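Local coordinates for transcriptional regulator, LacI family (Burkholderia phymatum, PDB 2RGY), which probably controls transcription as a LacI-family regulator, its periplasmic-binding-protein-like part sensing a small effector, perhaps a sugar, at residues E81-L86 with M93-R98; G175-T180 with F208-I213; A251-I256 with T262-F267. All blocks are in the same frame, centred on the assembly; numbering follows the deposited sequence.

Contact 1 of 3, residues E81-L86 with M93-R98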
ATOM      1  N   GLU A  81      25.449  -1.529 -14.319  1.00 27.97           N
ATOM      2  CA  GLU A  81      25.699  -2.231 -15.577  1.00 29.78           C
ATOM      3  C   GLU A  81      24.408  -2.805 -16.177  1.00 30.19           C
ATOM      4  O   GLU A  81      24.295  -2.958 -17.401  1.00 29.58           O
ATOM      5  CB  GLU A  81      26.747  -3.347 -15.369  1.00 31.95           C
ATOM      6  CG  GLU A  81      26.202  -4.681 -14.864  1.00 36.72           C
ATOM      7  CD  GLU A  81      27.294  -5.662 -14.411  1.00 39.49           C
ATOM      8  OE1 GLU A  81      28.443  -5.594 -14.924  1.00 40.72           O
ATOM      9  OE2 GLU A  81      26.995  -6.513 -13.542  1.00 40.12           O
ATOM     10  N   ASP A  82      23.437  -3.114 -15.318  1.00 29.13           N
ATOM     11  CA  ASP A  82      22.165  -3.648 -15.782  1.00 29.19           C
ATOM     12  C   ASP A  82      21.384  -2.557 -16.502  1.00 28.01           C
ATOM     13  O   ASP A  82      20.760  -2.811 -17.528  1.00 27.13           O
ATOM     14  CB  ASP A  82      21.342  -4.197 -14.608  1.00 29.37           C
ATOM     15  CG  ASP A  82      22.053  -5.317 -13.883  1.00 30.34           C
ATOM     16  OD1 ASP A  82      22.788  -6.066 -14.564  1.00 30.80           O
ATOM     17  OD2 ASP A  82      21.879  -5.454 -12.652  1.00 27.23           O
ATOM     18  N   LEU A  83      21.425  -1.340 -15.964  1.00 27.89           N
ATOM     19  CA  LEU A  83      20.725  -0.224 -16.591  1.00 28.68           C
ATOM     20  C   LEU A  83      21.204  -0.027 -18.040  1.00 29.11           C
ATOM     21  O   LEU A  83      20.396   0.215 -18.937  1.00 27.36           O
ATOM     22  CB  LEU A  83      20.945   1.054 -15.774  1.00 29.02           C
ATOM     23  CG  LEU A  83      20.092   1.323 -14.522  1.00 30.36           C
ATOM     24  CD1 LEU A  83      19.831   0.068 -13.726  1.00 30.08           C
ATOM     25  CD2 LEU A  83      20.819   2.355 -13.673  1.00 32.02           C
ATOM     26  N   ASP A  84      22.516  -0.149 -18.261  1.00 29.60           N
ATOM     27  CA  ASP A  84      23.105   0.010 -19.596  1.00 30.81           C
ATOM     28  C   ASP A  84      22.691  -1.088 -20.573  1.00 30.31           C
ATOM     29  O   ASP A  84      22.464  -0.834 -21.759  1.00 29.85           O
ATOM     30  CB  ASP A  84      24.634   0.041 -19.495  1.00 32.77           C
ATOM     31  CG  ASP A  84      25.136   1.250 -18.741  1.00 34.96           C
ATOM     32  OD1 ASP A  84      24.786   2.380 -19.138  1.00 37.80           O
ATOM     33  OD2 ASP A  84      25.880   1.074 -17.754  1.00 37.37           O
ATOM     34  N   GLU A  85      22.589  -2.311 -20.064  1.00 29.82           N
ATOM     35  CA  GLU A  85      22.203  -3.463 -20.877  1.00 30.54           C
ATOM     36  C   GLU A  85      20.738  -3.360 -21.297  1.00 29.48           C
ATOM     37  O   GLU A  85      20.404  -3.500 -22.477  1.00 30.02           O
ATOM     38  CB  GLU A  85      22.421  -4.742 -20.073  1.00 31.78           C
ATOM     39  CG  GLU A  85      22.097  -5.990 -20.828  1.00 36.30           C
ATOM     40  CD  GLU A  85      22.410  -7.221 -20.022  1.00 41.74           C
ATOM     41  OE1 GLU A  85      21.563  -7.628 -19.185  1.00 42.72           O
ATOM     42  OE2 GLU A  85      23.523  -7.772 -20.219  1.00 44.15           O
ATOM     43  N   LEU A  86      19.871  -3.112 -20.318  1.00 27.51           N
ATOM     44  CA  LEU A  86      18.442  -2.976 -20.561  1.00 26.09           C
ATOM     45  C   LEU A  86      18.195  -1.815 -21.514  1.00 25.93           C
ATOM     46  O   LEU A  86      17.299  -1.872 -22.348  1.00 25.48           O
ATOM     47  CB  LEU A  86      17.708  -2.730 -19.234  1.00 25.26           C
ATOM     48  CG  LEU A  86      17.746  -3.870 -18.210  1.00 24.49           C
ATOM     49  CD1 LEU A  86      17.202  -3.404 -16.856  1.00 24.73           C
ATOM     50  CD2 LEU A  86      16.933  -5.036 -18.746  1.00 26.02           C
HETATM   51  N   MSE A  93      13.451   4.137 -22.558  1.00 21.99           N
HETATM   52  CA  MSE A  93      13.301   3.802 -21.146  1.00 21.48           C
HETATM   53  C   MSE A  93      13.571   5.021 -20.286  1.00 19.02           C
HETATM   54  O   MSE A  93      14.297   5.923 -20.688  1.00 18.82           O
HETATM   55  CB  MSE A  93      14.333   2.755 -20.722  1.00 21.06           C
HETATM   56  CG  MSE A  93      14.066   1.321 -21.131  1.00 28.71           C
HETATM   57 SE   MSE A  93      15.382   0.258 -20.449  1.00 26.95          SE
HETATM   58  CE  MSE A  93      14.892   0.035 -18.872  1.00 27.29           C
ATOM     59  N   VAL A  94      13.002   5.028 -19.088  1.00 17.09           N
ATOM     60  CA  VAL A  94      13.246   6.100 -18.141  1.00 16.49           C
ATOM     61  C   VAL A  94      13.491   5.417 -16.789  1.00 18.69           C
ATOM     62  O   VAL A  94      12.843   4.417 -16.459  1.00 17.83           O
ATOM     63  CB  VAL A  94      12.058   7.101 -18.062  1.00 16.11           C
ATOM     64  CG1 VAL A  94      10.823   6.437 -17.480  1.00 13.95           C
ATOM     65  CG2 VAL A  94      12.462   8.310 -17.227  1.00 15.70           C
ATOM     66  N   PHE A  95      14.441   5.948 -16.024  1.00 18.39           N
ATOM     67  CA  PHE A  95      14.803   5.385 -14.730  1.00 19.72           C
ATOM     68  C   PHE A  95      14.456   6.327 -13.583  1.00 20.42           C
ATOM     69  O   PHE A  95      14.836   7.491 -13.598  1.00 20.79           O
ATOM     70  CB  PHE A  95      16.300   5.095 -14.707  1.00 20.69           C
ATOM     71  CG  PHE A  95      16.744   4.162 -15.783  1.00 22.86           C
ATOM     72  CD1 PHE A  95      16.342   2.825 -15.771  1.00 24.50           C
ATOM     73  CD2 PHE A  95      17.540   4.619 -16.829  1.00 24.78           C
ATOM     74  CE1 PHE A  95      16.728   1.948 -16.789  1.00 25.59           C
ATOM     75  CE2 PHE A  95      17.935   3.759 -17.857  1.00 26.62           C
ATOM     76  CZ  PHE A  95      17.526   2.415 -17.837  1.00 25.97           C
ATOM     77  N   LEU A  96      13.747   5.816 -12.583  1.00 20.87           N
ATOM     78  CA  LEU A  96      13.361   6.624 -11.434  1.00 20.88           C
ATOM     79  C   LEU A  96      14.235   6.303 -10.217  1.00 22.06           C
ATOM     80  O   LEU A  96      14.700   5.174 -10.051  1.00 20.40           O
ATOM     81  CB  LEU A  96      11.901   6.358 -11.065  1.00 20.59           C
ATOM     82  CG  LEU A  96      10.911   6.073 -12.196  1.00 22.16           C
ATOM     83  CD1 LEU A  96       9.566   5.656 -11.602  1.00 22.63           C
ATOM     84  CD2 LEU A  96      10.771   7.290 -13.077  1.00 20.09           C
ATOM     85  N   ASN A  97      14.450   7.309  -9.377  1.00 22.80           N
ATOM     86  CA  ASN A  97      15.219   7.177  -8.138  1.00 25.22           C
ATOM     87  C   ASN A  97      16.675   6.706  -8.207  1.00 26.24           C
ATOM     88  O   ASN A  97      17.231   6.272  -7.194  1.00 26.65           O
ATOM     89  CB  ASN A  97      14.451   6.288  -7.156  1.00 25.90           C
ATOM     90  CG  ASN A  97      14.667   6.696  -5.708  1.00 27.75           C
ATOM     91  OD1 ASN A  97      14.661   7.886  -5.375  1.00 24.89           O
ATOM     92  ND2 ASN A  97      14.836   5.705  -4.832  1.00 28.66           N
ATOM     93  N   ARG A  98      17.286   6.761  -9.387  1.00 27.07           N
ATOM     94  CA  ARG A  98      18.700   6.408  -9.535  1.00 27.73           C
ATOM     95  C   ARG A  98      19.251   7.045 -10.798  1.00 27.75           C
ATOM     96  O   ARG A  98      18.512   7.312 -11.742  1.00 26.52           O
ATOM     97  CB  ARG A  98      18.934   4.891  -9.549  1.00 27.17           C
ATOM     98  CG  ARG A  98      18.350   4.125 -10.698  1.00 26.08           C
ATOM     99  CD  ARG A  98      18.554   2.644 -10.428  1.00 26.20           C
ATOM    100  NE  ARG A  98      19.967   2.285 -10.395  1.00 25.07           N
ATOM    101  CZ  ARG A  98      20.444   1.162  -9.868  1.00 26.50           C
ATOM    102  NH1 ARG A  98      19.622   0.284  -9.313  1.00 23.59           N
ATOM    103  NH2 ARG A  98      21.749   0.908  -9.920  1.00 26.35           N
TER

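Contact 2 of 3, residues G175-T180 with F208-I213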
ATOM      1  N   GLY A 175      11.554  -6.231   7.988  1.00 19.32           N
ATOM      2  CA  GLY A 175      12.955  -5.859   8.105  1.00 19.16           C
ATOM      3  C   GLY A 175      13.127  -4.774   9.149  1.00 18.77           C
ATOM      4  O   GLY A 175      14.015  -4.839   9.985  1.00 18.99           O
ATOM      5  N   GLY A 176      12.262  -3.768   9.095  1.00 18.26           N
ATOM      6  CA  GLY A 176      12.338  -2.680  10.047  1.00 18.22           C
ATOM      7  C   GLY A 176      12.102  -3.152  11.467  1.00 19.08           C
ATOM      8  O   GLY A 176      12.747  -2.676  12.396  1.00 17.92           O
ATOM      9  N   TYR A 177      11.176  -4.090  11.636  1.00 18.82           N
ATOM     10  CA  TYR A 177      10.867  -4.616  12.959  1.00 18.94           C
ATOM     11  C   TYR A 177      12.072  -5.341  13.539  1.00 18.87           C
ATOM     12  O   TYR A 177      12.454  -5.122  14.691  1.00 20.14           O
ATOM     13  CB  TYR A 177       9.685  -5.583  12.896  1.00 19.96           C
ATOM     14  CG  TYR A 177       9.241  -6.077  14.253  1.00 23.01           C
ATOM     15  CD1 TYR A 177       8.512  -5.253  15.110  1.00 23.23           C
ATOM     16  CD2 TYR A 177       9.549  -7.373  14.683  1.00 22.45           C
ATOM     17  CE1 TYR A 177       8.096  -5.709  16.362  1.00 23.88           C
ATOM     18  CE2 TYR A 177       9.143  -7.836  15.933  1.00 23.25           C
ATOM     19  CZ  TYR A 177       8.416  -6.998  16.769  1.00 24.72           C
ATOM     20  OH  TYR A 177       8.022  -7.437  18.022  1.00 25.85           O
ATOM     21  N   ALA A 178      12.670  -6.202  12.724  1.00 19.11           N
ATOM     22  CA  ALA A 178      13.833  -6.972  13.136  1.00 20.38           C
ATOM     23  C   ALA A 178      15.023  -6.056  13.420  1.00 20.17           C
ATOM     24  O   ALA A 178      15.812  -6.304  14.336  1.00 19.98           O
ATOM     25  CB  ALA A 178      14.197  -7.977  12.043  1.00 19.96           C
ATOM     26  N   ALA A 179      15.155  -4.993  12.633  1.00 19.54           N
ATOM     27  CA  ALA A 179      16.266  -4.073  12.816  1.00 19.44           C
ATOM     28  C   ALA A 179      16.104  -3.289  14.114  1.00 19.81           C
ATOM     29  O   ALA A 179      17.088  -3.005  14.799  1.00 18.28           O
ATOM     30  CB  ALA A 179      16.362  -3.127  11.625  1.00 18.95           C
ATOM     31  N   THR A 180      14.863  -2.949  14.461  1.00 20.09           N
ATOM     32  CA  THR A 180      14.629  -2.210  15.696  1.00 20.64           C
ATOM     33  C   THR A 180      14.979  -3.119  16.871  1.00 22.81           C
ATOM     34  O   THR A 180      15.618  -2.685  17.833  1.00 20.98           O
ATOM     35  CB  THR A 180      13.161  -1.728  15.831  1.00 20.55           C
ATOM     36  OG1 THR A 180      12.832  -0.853  14.739  1.00 19.92           O
ATOM     37  CG2 THR A 180      12.984  -0.953  17.127  1.00 19.45           C
ATOM     38  N   PHE A 208       8.607  -0.187  19.803  1.00 19.05           N
ATOM     39  CA  PHE A 208       8.658   0.721  20.941  1.00 19.40           C
ATOM     40  C   PHE A 208       7.368   0.675  21.754  1.00 20.15           C
ATOM     41  O   PHE A 208       7.403   0.731  22.976  1.00 18.97           O
ATOM     42  CB  PHE A 208       8.901   2.155  20.467  1.00 18.51           C
ATOM     43  CG  PHE A 208      10.276   2.383  19.899  1.00 19.67           C
ATOM     44  CD1 PHE A 208      10.566   3.563  19.212  1.00 21.46           C
ATOM     45  CD2 PHE A 208      11.283   1.421  20.049  1.00 20.79           C
ATOM     46  CE1 PHE A 208      11.834   3.796  18.682  1.00 19.50           C
ATOM     47  CE2 PHE A 208      12.569   1.641  19.519  1.00 22.75           C
ATOM     48  CZ  PHE A 208      12.839   2.839  18.830  1.00 19.79           C
ATOM     49  N   GLN A 209       6.230   0.584  21.071  1.00 20.02           N
ATOM     50  CA  GLN A 209       4.944   0.544  21.755  1.00 22.73           C
ATOM     51  C   GLN A 209       4.805  -0.764  22.539  1.00 22.83           C
ATOM     52  O   GLN A 209       4.274  -0.774  23.652  1.00 22.90           O
ATOM     53  CB  GLN A 209       3.801   0.695  20.741  1.00 23.63           C
ATOM     54  CG  GLN A 209       2.415   1.006  21.333  1.00 25.83           C
ATOM     55  CD  GLN A 209       1.718  -0.211  21.924  1.00 26.00           C
ATOM     56  OE1 GLN A 209       1.961  -1.342  21.502  1.00 25.19           O
ATOM     57  NE2 GLN A 209       0.831   0.020  22.890  1.00 26.56           N
ATOM     58  N   GLN A 210       5.303  -1.856  21.967  1.00 22.70           N
ATOM     59  CA  GLN A 210       5.240  -3.154  22.632  1.00 25.04           C
ATOM     60  C   GLN A 210       6.069  -3.173  23.922  1.00 25.63           C
ATOM     61  O   GLN A 210       5.734  -3.895  24.860  1.00 24.71           O
ATOM     62  CB  GLN A 210       5.745  -4.268  21.699  1.00 26.04           C
ATOM     63  CG  GLN A 210       4.938  -4.432  20.415  1.00 25.74           C
ATOM     64  CD  GLN A 210       5.499  -5.502  19.487  1.00 26.69           C
ATOM     65  OE1 GLN A 210       6.601  -6.017  19.691  1.00 24.54           O
ATOM     66  NE2 GLN A 210       4.744  -5.826  18.443  1.00 29.80           N
ATOM     67  N   LEU A 211       7.140  -2.380  23.974  1.00 24.46           N
ATOM     68  CA  LEU A 211       8.011  -2.360  25.151  1.00 24.85           C
ATOM     69  C   LEU A 211       7.816  -1.181  26.100  1.00 25.91           C
ATOM     70  O   LEU A 211       8.549  -1.035  27.077  1.00 26.22           O
ATOM     71  CB  LEU A 211       9.474  -2.421  24.705  1.00 25.19           C
ATOM     72  CG  LEU A 211       9.856  -3.656  23.884  1.00 24.14           C
ATOM     73  CD1 LEU A 211      11.253  -3.479  23.281  1.00 25.56           C
ATOM     74  CD2 LEU A 211       9.797  -4.883  24.775  1.00 24.65           C
ATOM     75  N   GLY A 212       6.835  -0.336  25.816  1.00 25.95           N
ATOM     76  CA  GLY A 212       6.592   0.797  26.687  1.00 27.30           C
ATOM     77  C   GLY A 212       7.560   1.948  26.489  1.00 27.77           C
ATOM     78  O   GLY A 212       7.674   2.816  27.357  1.00 27.68           O
ATOM     79  N   ILE A 213       8.267   1.954  25.360  1.00 26.19           N
ATOM     80  CA  ILE A 213       9.206   3.024  25.047  1.00 25.42           C
ATOM     81  C   ILE A 213       8.403   4.093  24.316  1.00 25.20           C
ATOM     82  O   ILE A 213       7.997   3.899  23.167  1.00 24.37           O
ATOM     83  CB  ILE A 213      10.334   2.523  24.129  1.00 25.34           C
ATOM     84  CG1 ILE A 213      11.163   1.471  24.872  1.00 23.97           C
ATOM     85  CG2 ILE A 213      11.191   3.700  23.675  1.00 24.46           C
ATOM     86  CD1 ILE A 213      12.057   0.648  23.979  1.00 26.04           C
TER

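Contact 3 of 3, residues A251-I256 with T262-F267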
ATOM      1  N   ALA A 251       8.924  12.169 -15.165  1.00 16.12           N
ATOM      2  CA  ALA A 251       9.670  11.076 -15.769  1.00 16.50           C
ATOM      3  C   ALA A 251       8.792  10.422 -16.834  1.00 17.27           C
ATOM      4  O   ALA A 251       9.248  10.130 -17.933  1.00 17.10           O
ATOM      5  CB  ALA A 251      10.054  10.045 -14.703  1.00 17.27           C
ATOM      6  N   VAL A 252       7.521  10.212 -16.509  1.00 16.60           N
ATOM      7  CA  VAL A 252       6.599   9.590 -17.446  1.00 15.96           C
ATOM      8  C   VAL A 252       6.253  10.519 -18.612  1.00 17.52           C
ATOM      9  O   VAL A 252       6.092  10.062 -19.736  1.00 16.65           O
ATOM     10  CB  VAL A 252       5.318   9.122 -16.731  1.00 15.06           C
ATOM     11  CG1 VAL A 252       4.339   8.550 -17.736  1.00 16.21           C
ATOM     12  CG2 VAL A 252       5.672   8.057 -15.696  1.00 16.69           C
ATOM     13  N   ARG A 253       6.141  11.820 -18.349  1.00 17.27           N
ATOM     14  CA  ARG A 253       5.849  12.774 -19.419  1.00 17.01           C
ATOM     15  C   ARG A 253       7.015  12.823 -20.407  1.00 17.40           C
ATOM     16  O   ARG A 253       6.808  12.862 -21.621  1.00 17.57           O
ATOM     17  CB  ARG A 253       5.589  14.164 -18.842  1.00 17.13           C
ATOM     18  CG  ARG A 253       4.215  14.284 -18.207  1.00 16.60           C
ATOM     19  CD  ARG A 253       3.974  15.666 -17.629  1.00 19.77           C
ATOM     20  NE  ARG A 253       2.595  15.805 -17.174  1.00 20.83           N
ATOM     21  CZ  ARG A 253       2.113  16.874 -16.552  1.00 23.49           C
ATOM     22  NH1 ARG A 253       2.901  17.910 -16.300  1.00 21.05           N
ATOM     23  NH2 ARG A 253       0.839  16.909 -16.194  1.00 25.04           N
ATOM     24  N   TRP A 254       8.235  12.809 -19.882  1.00 14.71           N
ATOM     25  CA  TRP A 254       9.433  12.830 -20.711  1.00 17.32           C
ATOM     26  C   TRP A 254       9.397  11.630 -21.651  1.00 18.32           C
ATOM     27  O   TRP A 254       9.657  11.759 -22.847  1.00 17.74           O
ATOM     28  CB  TRP A 254      10.686  12.749 -19.841  1.00 15.69           C
ATOM     29  CG  TRP A 254      11.964  12.776 -20.624  1.00 16.76           C
ATOM     30  CD1 TRP A 254      12.574  13.877 -21.154  1.00 17.47           C
ATOM     31  CD2 TRP A 254      12.781  11.651 -20.981  1.00 17.10           C
ATOM     32  NE1 TRP A 254      13.723  13.507 -21.820  1.00 19.01           N
ATOM     33  CE2 TRP A 254      13.871  12.144 -21.730  1.00 18.69           C
ATOM     34  CE3 TRP A 254      12.698  10.268 -20.744  1.00 16.55           C
ATOM     35  CZ2 TRP A 254      14.876  11.304 -22.248  1.00 17.44           C
ATOM     36  CZ3 TRP A 254      13.699   9.430 -21.258  1.00 15.98           C
ATOM     37  CH2 TRP A 254      14.770   9.955 -22.000  1.00 17.94           C
ATOM     38  N   LEU A 255       9.053  10.469 -21.098  1.00 16.86           N
ATOM     39  CA  LEU A 255       8.978   9.237 -21.875  1.00 17.71           C
ATOM     40  C   LEU A 255       7.868   9.315 -22.922  1.00 17.78           C
ATOM     41  O   LEU A 255       8.045   8.896 -24.062  1.00 18.32           O
ATOM     42  CB  LEU A 255       8.742   8.051 -20.934  1.00 16.92           C
ATOM     43  CG  LEU A 255       8.745   6.653 -21.550  1.00 18.18           C
ATOM     44  CD1 LEU A 255      10.099   6.397 -22.204  1.00 18.87           C
ATOM     45  CD2 LEU A 255       8.449   5.609 -20.477  1.00 14.41           C
ATOM     46  N   ILE A 256       6.727   9.864 -22.534  1.00 16.75           N
ATOM     47  CA  ILE A 256       5.608   9.988 -23.455  1.00 18.02           C
ATOM     48  C   ILE A 256       5.980  10.904 -24.631  1.00 17.62           C
ATOM     49  O   ILE A 256       5.593  10.640 -25.769  1.00 18.89           O
ATOM     50  CB  ILE A 256       4.335  10.479 -22.698  1.00 18.38           C
ATOM     51  CG1 ILE A 256       3.847   9.355 -21.764  1.00 18.00           C
ATOM     52  CG2 ILE A 256       3.238  10.863 -23.680  1.00 17.38           C
ATOM     53  CD1 ILE A 256       2.613   9.692 -20.939  1.00 18.12           C
ATOM     54  N   THR A 262       4.054  13.915 -27.748  1.00 22.15           N
ATOM     55  CA  THR A 262       3.483  14.976 -26.931  1.00 20.25           C
ATOM     56  C   THR A 262       4.564  16.038 -26.780  1.00 19.33           C
ATOM     57  O   THR A 262       5.719  15.795 -27.120  1.00 18.86           O
ATOM     58  CB  THR A 262       3.103  14.467 -25.535  1.00 20.59           C
ATOM     59  OG1 THR A 262       4.157  13.632 -25.035  1.00 18.42           O
ATOM     60  CG2 THR A 262       1.816  13.677 -25.593  1.00 15.86           C
ATOM     61  N   LYS A 263       4.196  17.215 -26.286  1.00 20.40           N
ATOM     62  CA  LYS A 263       5.174  18.277 -26.095  1.00 21.46           C
ATOM     63  C   LYS A 263       5.160  18.870 -24.686  1.00 22.10           C
ATOM     64  O   LYS A 263       5.075  20.081 -24.505  1.00 20.06           O
ATOM     65  CB  LYS A 263       4.978  19.390 -27.134  1.00 24.73           C
ATOM     66  CG  LYS A 263       5.933  19.282 -28.320  1.00 28.38           C
ATOM     67  CD  LYS A 263       5.400  18.361 -29.395  1.00 32.74           C
ATOM     68  CE  LYS A 263       6.528  17.707 -30.212  1.00 34.45           C
ATOM     69  NZ  LYS A 263       7.552  18.647 -30.768  1.00 34.90           N
ATOM     70  N   TRP A 264       5.257  18.000 -23.688  1.00 21.85           N
ATOM     71  CA  TRP A 264       5.284  18.423 -22.297  1.00 22.04           C
ATOM     72  C   TRP A 264       6.580  19.139 -21.968  1.00 23.49           C
ATOM     73  O   TRP A 264       7.636  18.749 -22.458  1.00 23.17           O
ATOM     74  CB  TRP A 264       5.233  17.208 -21.371  1.00 21.94           C
ATOM     75  CG  TRP A 264       3.946  16.457 -21.346  1.00 23.34           C
ATOM     76  CD1 TRP A 264       3.700  15.218 -21.869  1.00 22.42           C
ATOM     77  CD2 TRP A 264       2.748  16.858 -20.677  1.00 22.54           C
ATOM     78  NE1 TRP A 264       2.419  14.820 -21.553  1.00 22.88           N
ATOM     79  CE2 TRP A 264       1.817  15.807 -20.823  1.00 22.85           C
ATOM     80  CE3 TRP A 264       2.375  18.003 -19.964  1.00 24.13           C
ATOM     81  CZ2 TRP A 264       0.530  15.871 -20.272  1.00 24.07           C
ATOM     82  CZ3 TRP A 264       1.091  18.065 -19.417  1.00 26.50           C
ATOM     83  CH2 TRP A 264       0.187  17.006 -19.574  1.00 26.83           C
ATOM     84  N   GLU A 265       6.516  20.178 -21.142  1.00 23.83           N
ATOM     85  CA  GLU A 265       7.740  20.829 -20.706  1.00 25.22           C
ATOM     86  C   GLU A 265       8.116  19.918 -19.546  1.00 23.91           C
ATOM     87  O   GLU A 265       7.246  19.517 -18.768  1.00 23.13           O
ATOM     88  CB  GLU A 265       7.484  22.255 -20.199  1.00 28.80           C
ATOM     89  CG  GLU A 265       7.083  23.232 -21.299  1.00 34.54           C
ATOM     90  CD  GLU A 265       6.937  24.661 -20.793  1.00 39.11           C
ATOM     91  OE1 GLU A 265       5.997  24.928 -19.997  1.00 40.55           O
ATOM     92  OE2 GLU A 265       7.766  25.511 -21.194  1.00 39.18           O
ATOM     93  N   ILE A 266       9.394  19.581 -19.434  1.00 23.51           N
ATOM     94  CA  ILE A 266       9.854  18.681 -18.378  1.00 22.25           C
ATOM     95  C   ILE A 266      10.662  19.376 -17.282  1.00 22.45           C
ATOM     96  O   ILE A 266      11.598  20.115 -17.574  1.00 22.07           O
ATOM     97  CB  ILE A 266      10.710  17.551 -18.987  1.00 21.09           C
ATOM     98  CG1 ILE A 266       9.948  16.890 -20.139  1.00 19.89           C
ATOM     99  CG2 ILE A 266      11.064  16.518 -17.925  1.00 23.11           C
ATOM    100  CD1 ILE A 266       8.610  16.312 -19.744  1.00 18.46           C
ATOM    101  N   PHE A 267      10.292  19.132 -16.024  1.00 21.55           N
ATOM    102  CA  PHE A 267      10.996  19.711 -14.873  1.00 21.69           C
ATOM    103  C   PHE A 267      11.620  18.595 -14.034  1.00 22.14           C
ATOM    104  O   PHE A 267      10.983  17.567 -13.783  1.00 21.14           O
ATOM    105  CB  PHE A 267      10.028  20.557 -14.048  1.00 22.69           C
ATOM    106  CG  PHE A 267       9.330  21.609 -14.864  1.00 26.02           C
ATOM    107  CD1 PHE A 267       8.244  21.269 -15.677  1.00 25.80           C
ATOM    108  CD2 PHE A 267       9.810  22.918 -14.894  1.00 27.14           C
ATOM    109  CE1 PHE A 267       7.646  22.219 -16.521  1.00 27.69           C
ATOM    110  CE2 PHE A 267       9.223  23.885 -15.734  1.00 28.50           C
ATOM    111  CZ  PHE A 267       8.138  23.531 -16.549  1.00 27.81           C
TER
HETATM  112  O   HOH W   1       5.741  18.543 -16.831  1.00 23.33           O

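Contact 1 of 3, residues E81-L86 with M93-R98
Leu83 lies over one face of the Phe95 ring and also reaches the guanidinium of Arg98. Its CG sits 4.2 Å from the ring centroid of Phe95, 15° off the normal, a CH-pi contact displaced toward the ring's rim. Leu83 CD2 comes to 3.4 Å from Arg98 NE, while CD1 stands over the centre of one guanidinium face. The Arg98 chain is bent at chi3 (-64°), and one face of its guanidinium lies against the leucine methyls. One turn further along helix 80-89, the selenomethionine Met93 meets Leu86. Met93 SE is 3.4 Å from Leu86 O, and Met93 CE is 4.0 Å from Leu86 CB. Helix 80-89 thus packs on strand 93-96, the last two elements of a beta-alpha-beta unit that starts with strand 70-73. Phe100 meets the Phe95 ring as well. The polar end of Arg98 is held elsewhere: NH1 bonds to the carbonyl oxygens of Leu78 and Ser75, and NH2 makes a salt bridge with Asp80. The contact rests on van der Waals and CH-pi packing; the terminal nitrogens of Arg98 are anchored outside it, and its buried NE has no polar partner in the model.

Contact 2 of 3, residues G175-T180 with F208-I213
The Tyr177 ring meets Gln210 at its edge, where OE1 lies near the ring plane. The amide plane of Gln210 is turned 67° from that ring. The Phe208 ring is approached by Thr180 CG2 at an oblique angle, closest at CE2, 3.6 Å away. Across the contact, Tyr177 OH donates to Gln210 OE1 over 2.6 Å. The hydroxyl lies in the amide's carbonyl plane, on a lone pair of Gln210 OE1, with a C=O...donor angle of 127°. The two side chains come from opposite directions. Tyr177 has CG anti to its own nitrogen (chi1 -175°), and this carries the hydroxyl out toward the neighbouring helix. The Gln210 chain is extended beyond CG and brings OE1 to the hydroxyl. Arg207 NH1 is a second donor to the same OE1, so two groups hold the amide oxygen. Thr180 turns its methyl toward Phe208 and its hydroxyl back into its own helix. There Thr180 OG1 donates to Gly176 O at 3.0 Å, tilted out of that carbonyl plane. Thr180 N bonds to the same oxygen from the opposite face. Phe208 also packs on Leu184, Phe190, Val215 and Val219, which makes this side of the contact apolar. Tyr177 lies nearer the surface and packs on Tyr232 of the second subunit. Helix 198-210 ends here in a Schellman motif, with Gly212 at positive phi after the last turn. Helices 173-186 and 198-210 follow strands 166-168 and 192-195, which flank strand 131-135 in the mixed sheet. Such helices beside a largely parallel sheet are typical of the alpha/beta fold of periplasmic-binding-protein-like domains.

Contact 3 of 3, residues A251-I256 with T262-F267
Glu265 O accepts a hydrogen bond from a water at 2.6 Å, and that water in turn accepts from Arg253 NH1 at 3.0 Å. The water lies at the edge of the guanidinium, in its plane. It ties the helix side chain to the backbone of the 262-267 loop. The face of the same guanidinium is stacked on Trp264. Their planes differ by 6°, and Arg253 CZ is 3.6 Å from the centroid of the six-membered ring, a cation-pi contact. The Arg253 chain stays extended from CG to NE (chi2 180°, chi3 173°), so the aliphatic part also runs over the indole. Arg253 CG stands almost on the normal of the Trp264 five-membered ring, 3.6 Å from its centroid. Arg253 NE makes a salt bridge with Glu33 of helix 21-36. In this periplasmic-binding-protein-like fold, residues 262-267 follow helix 244-260 and lead toward strand 273-275, folding back along the helix they have just left. Ile266 CD1 rests 3.5 Å from Trp254 N. Ile266 CG1 meets the edge of the Trp254 indole, 4.1 Å from Trp254 CD1. Arg268 makes a cation-pi contact with that indole. At the other end, Thr262 OG1 is 3.2 Å from Ile256 CG2, and this hydroxyl is hydrogen-bonded to Asn257 ND2.

Overall arrangement
Contacts 1 and 3 are neighbours, with centres 18 Å apart. Strand 93-96 connects them. Met93 and Phe95 serve contact 1, while Val94 and Leu96 pack on helix 244-260, which carries residues 251-256. Leu96 CD2 touches Ala251 CB at 3.3 Å. Helices 80-89 and 244-260 thus pack against opposite faces of strand 93-96 in the parallel sheet. Contact 2 belongs to the other half of the molecule, beside the mixed sheet. Its centre is 35 Å from that of contact 1 and 42 Å from that of contact 3, on the opposite side of the chain's centre from both. The nearest atoms of contacts 1 and 2 are about 17 Å apart. Of the three, contact 2 alone touches the second subunit.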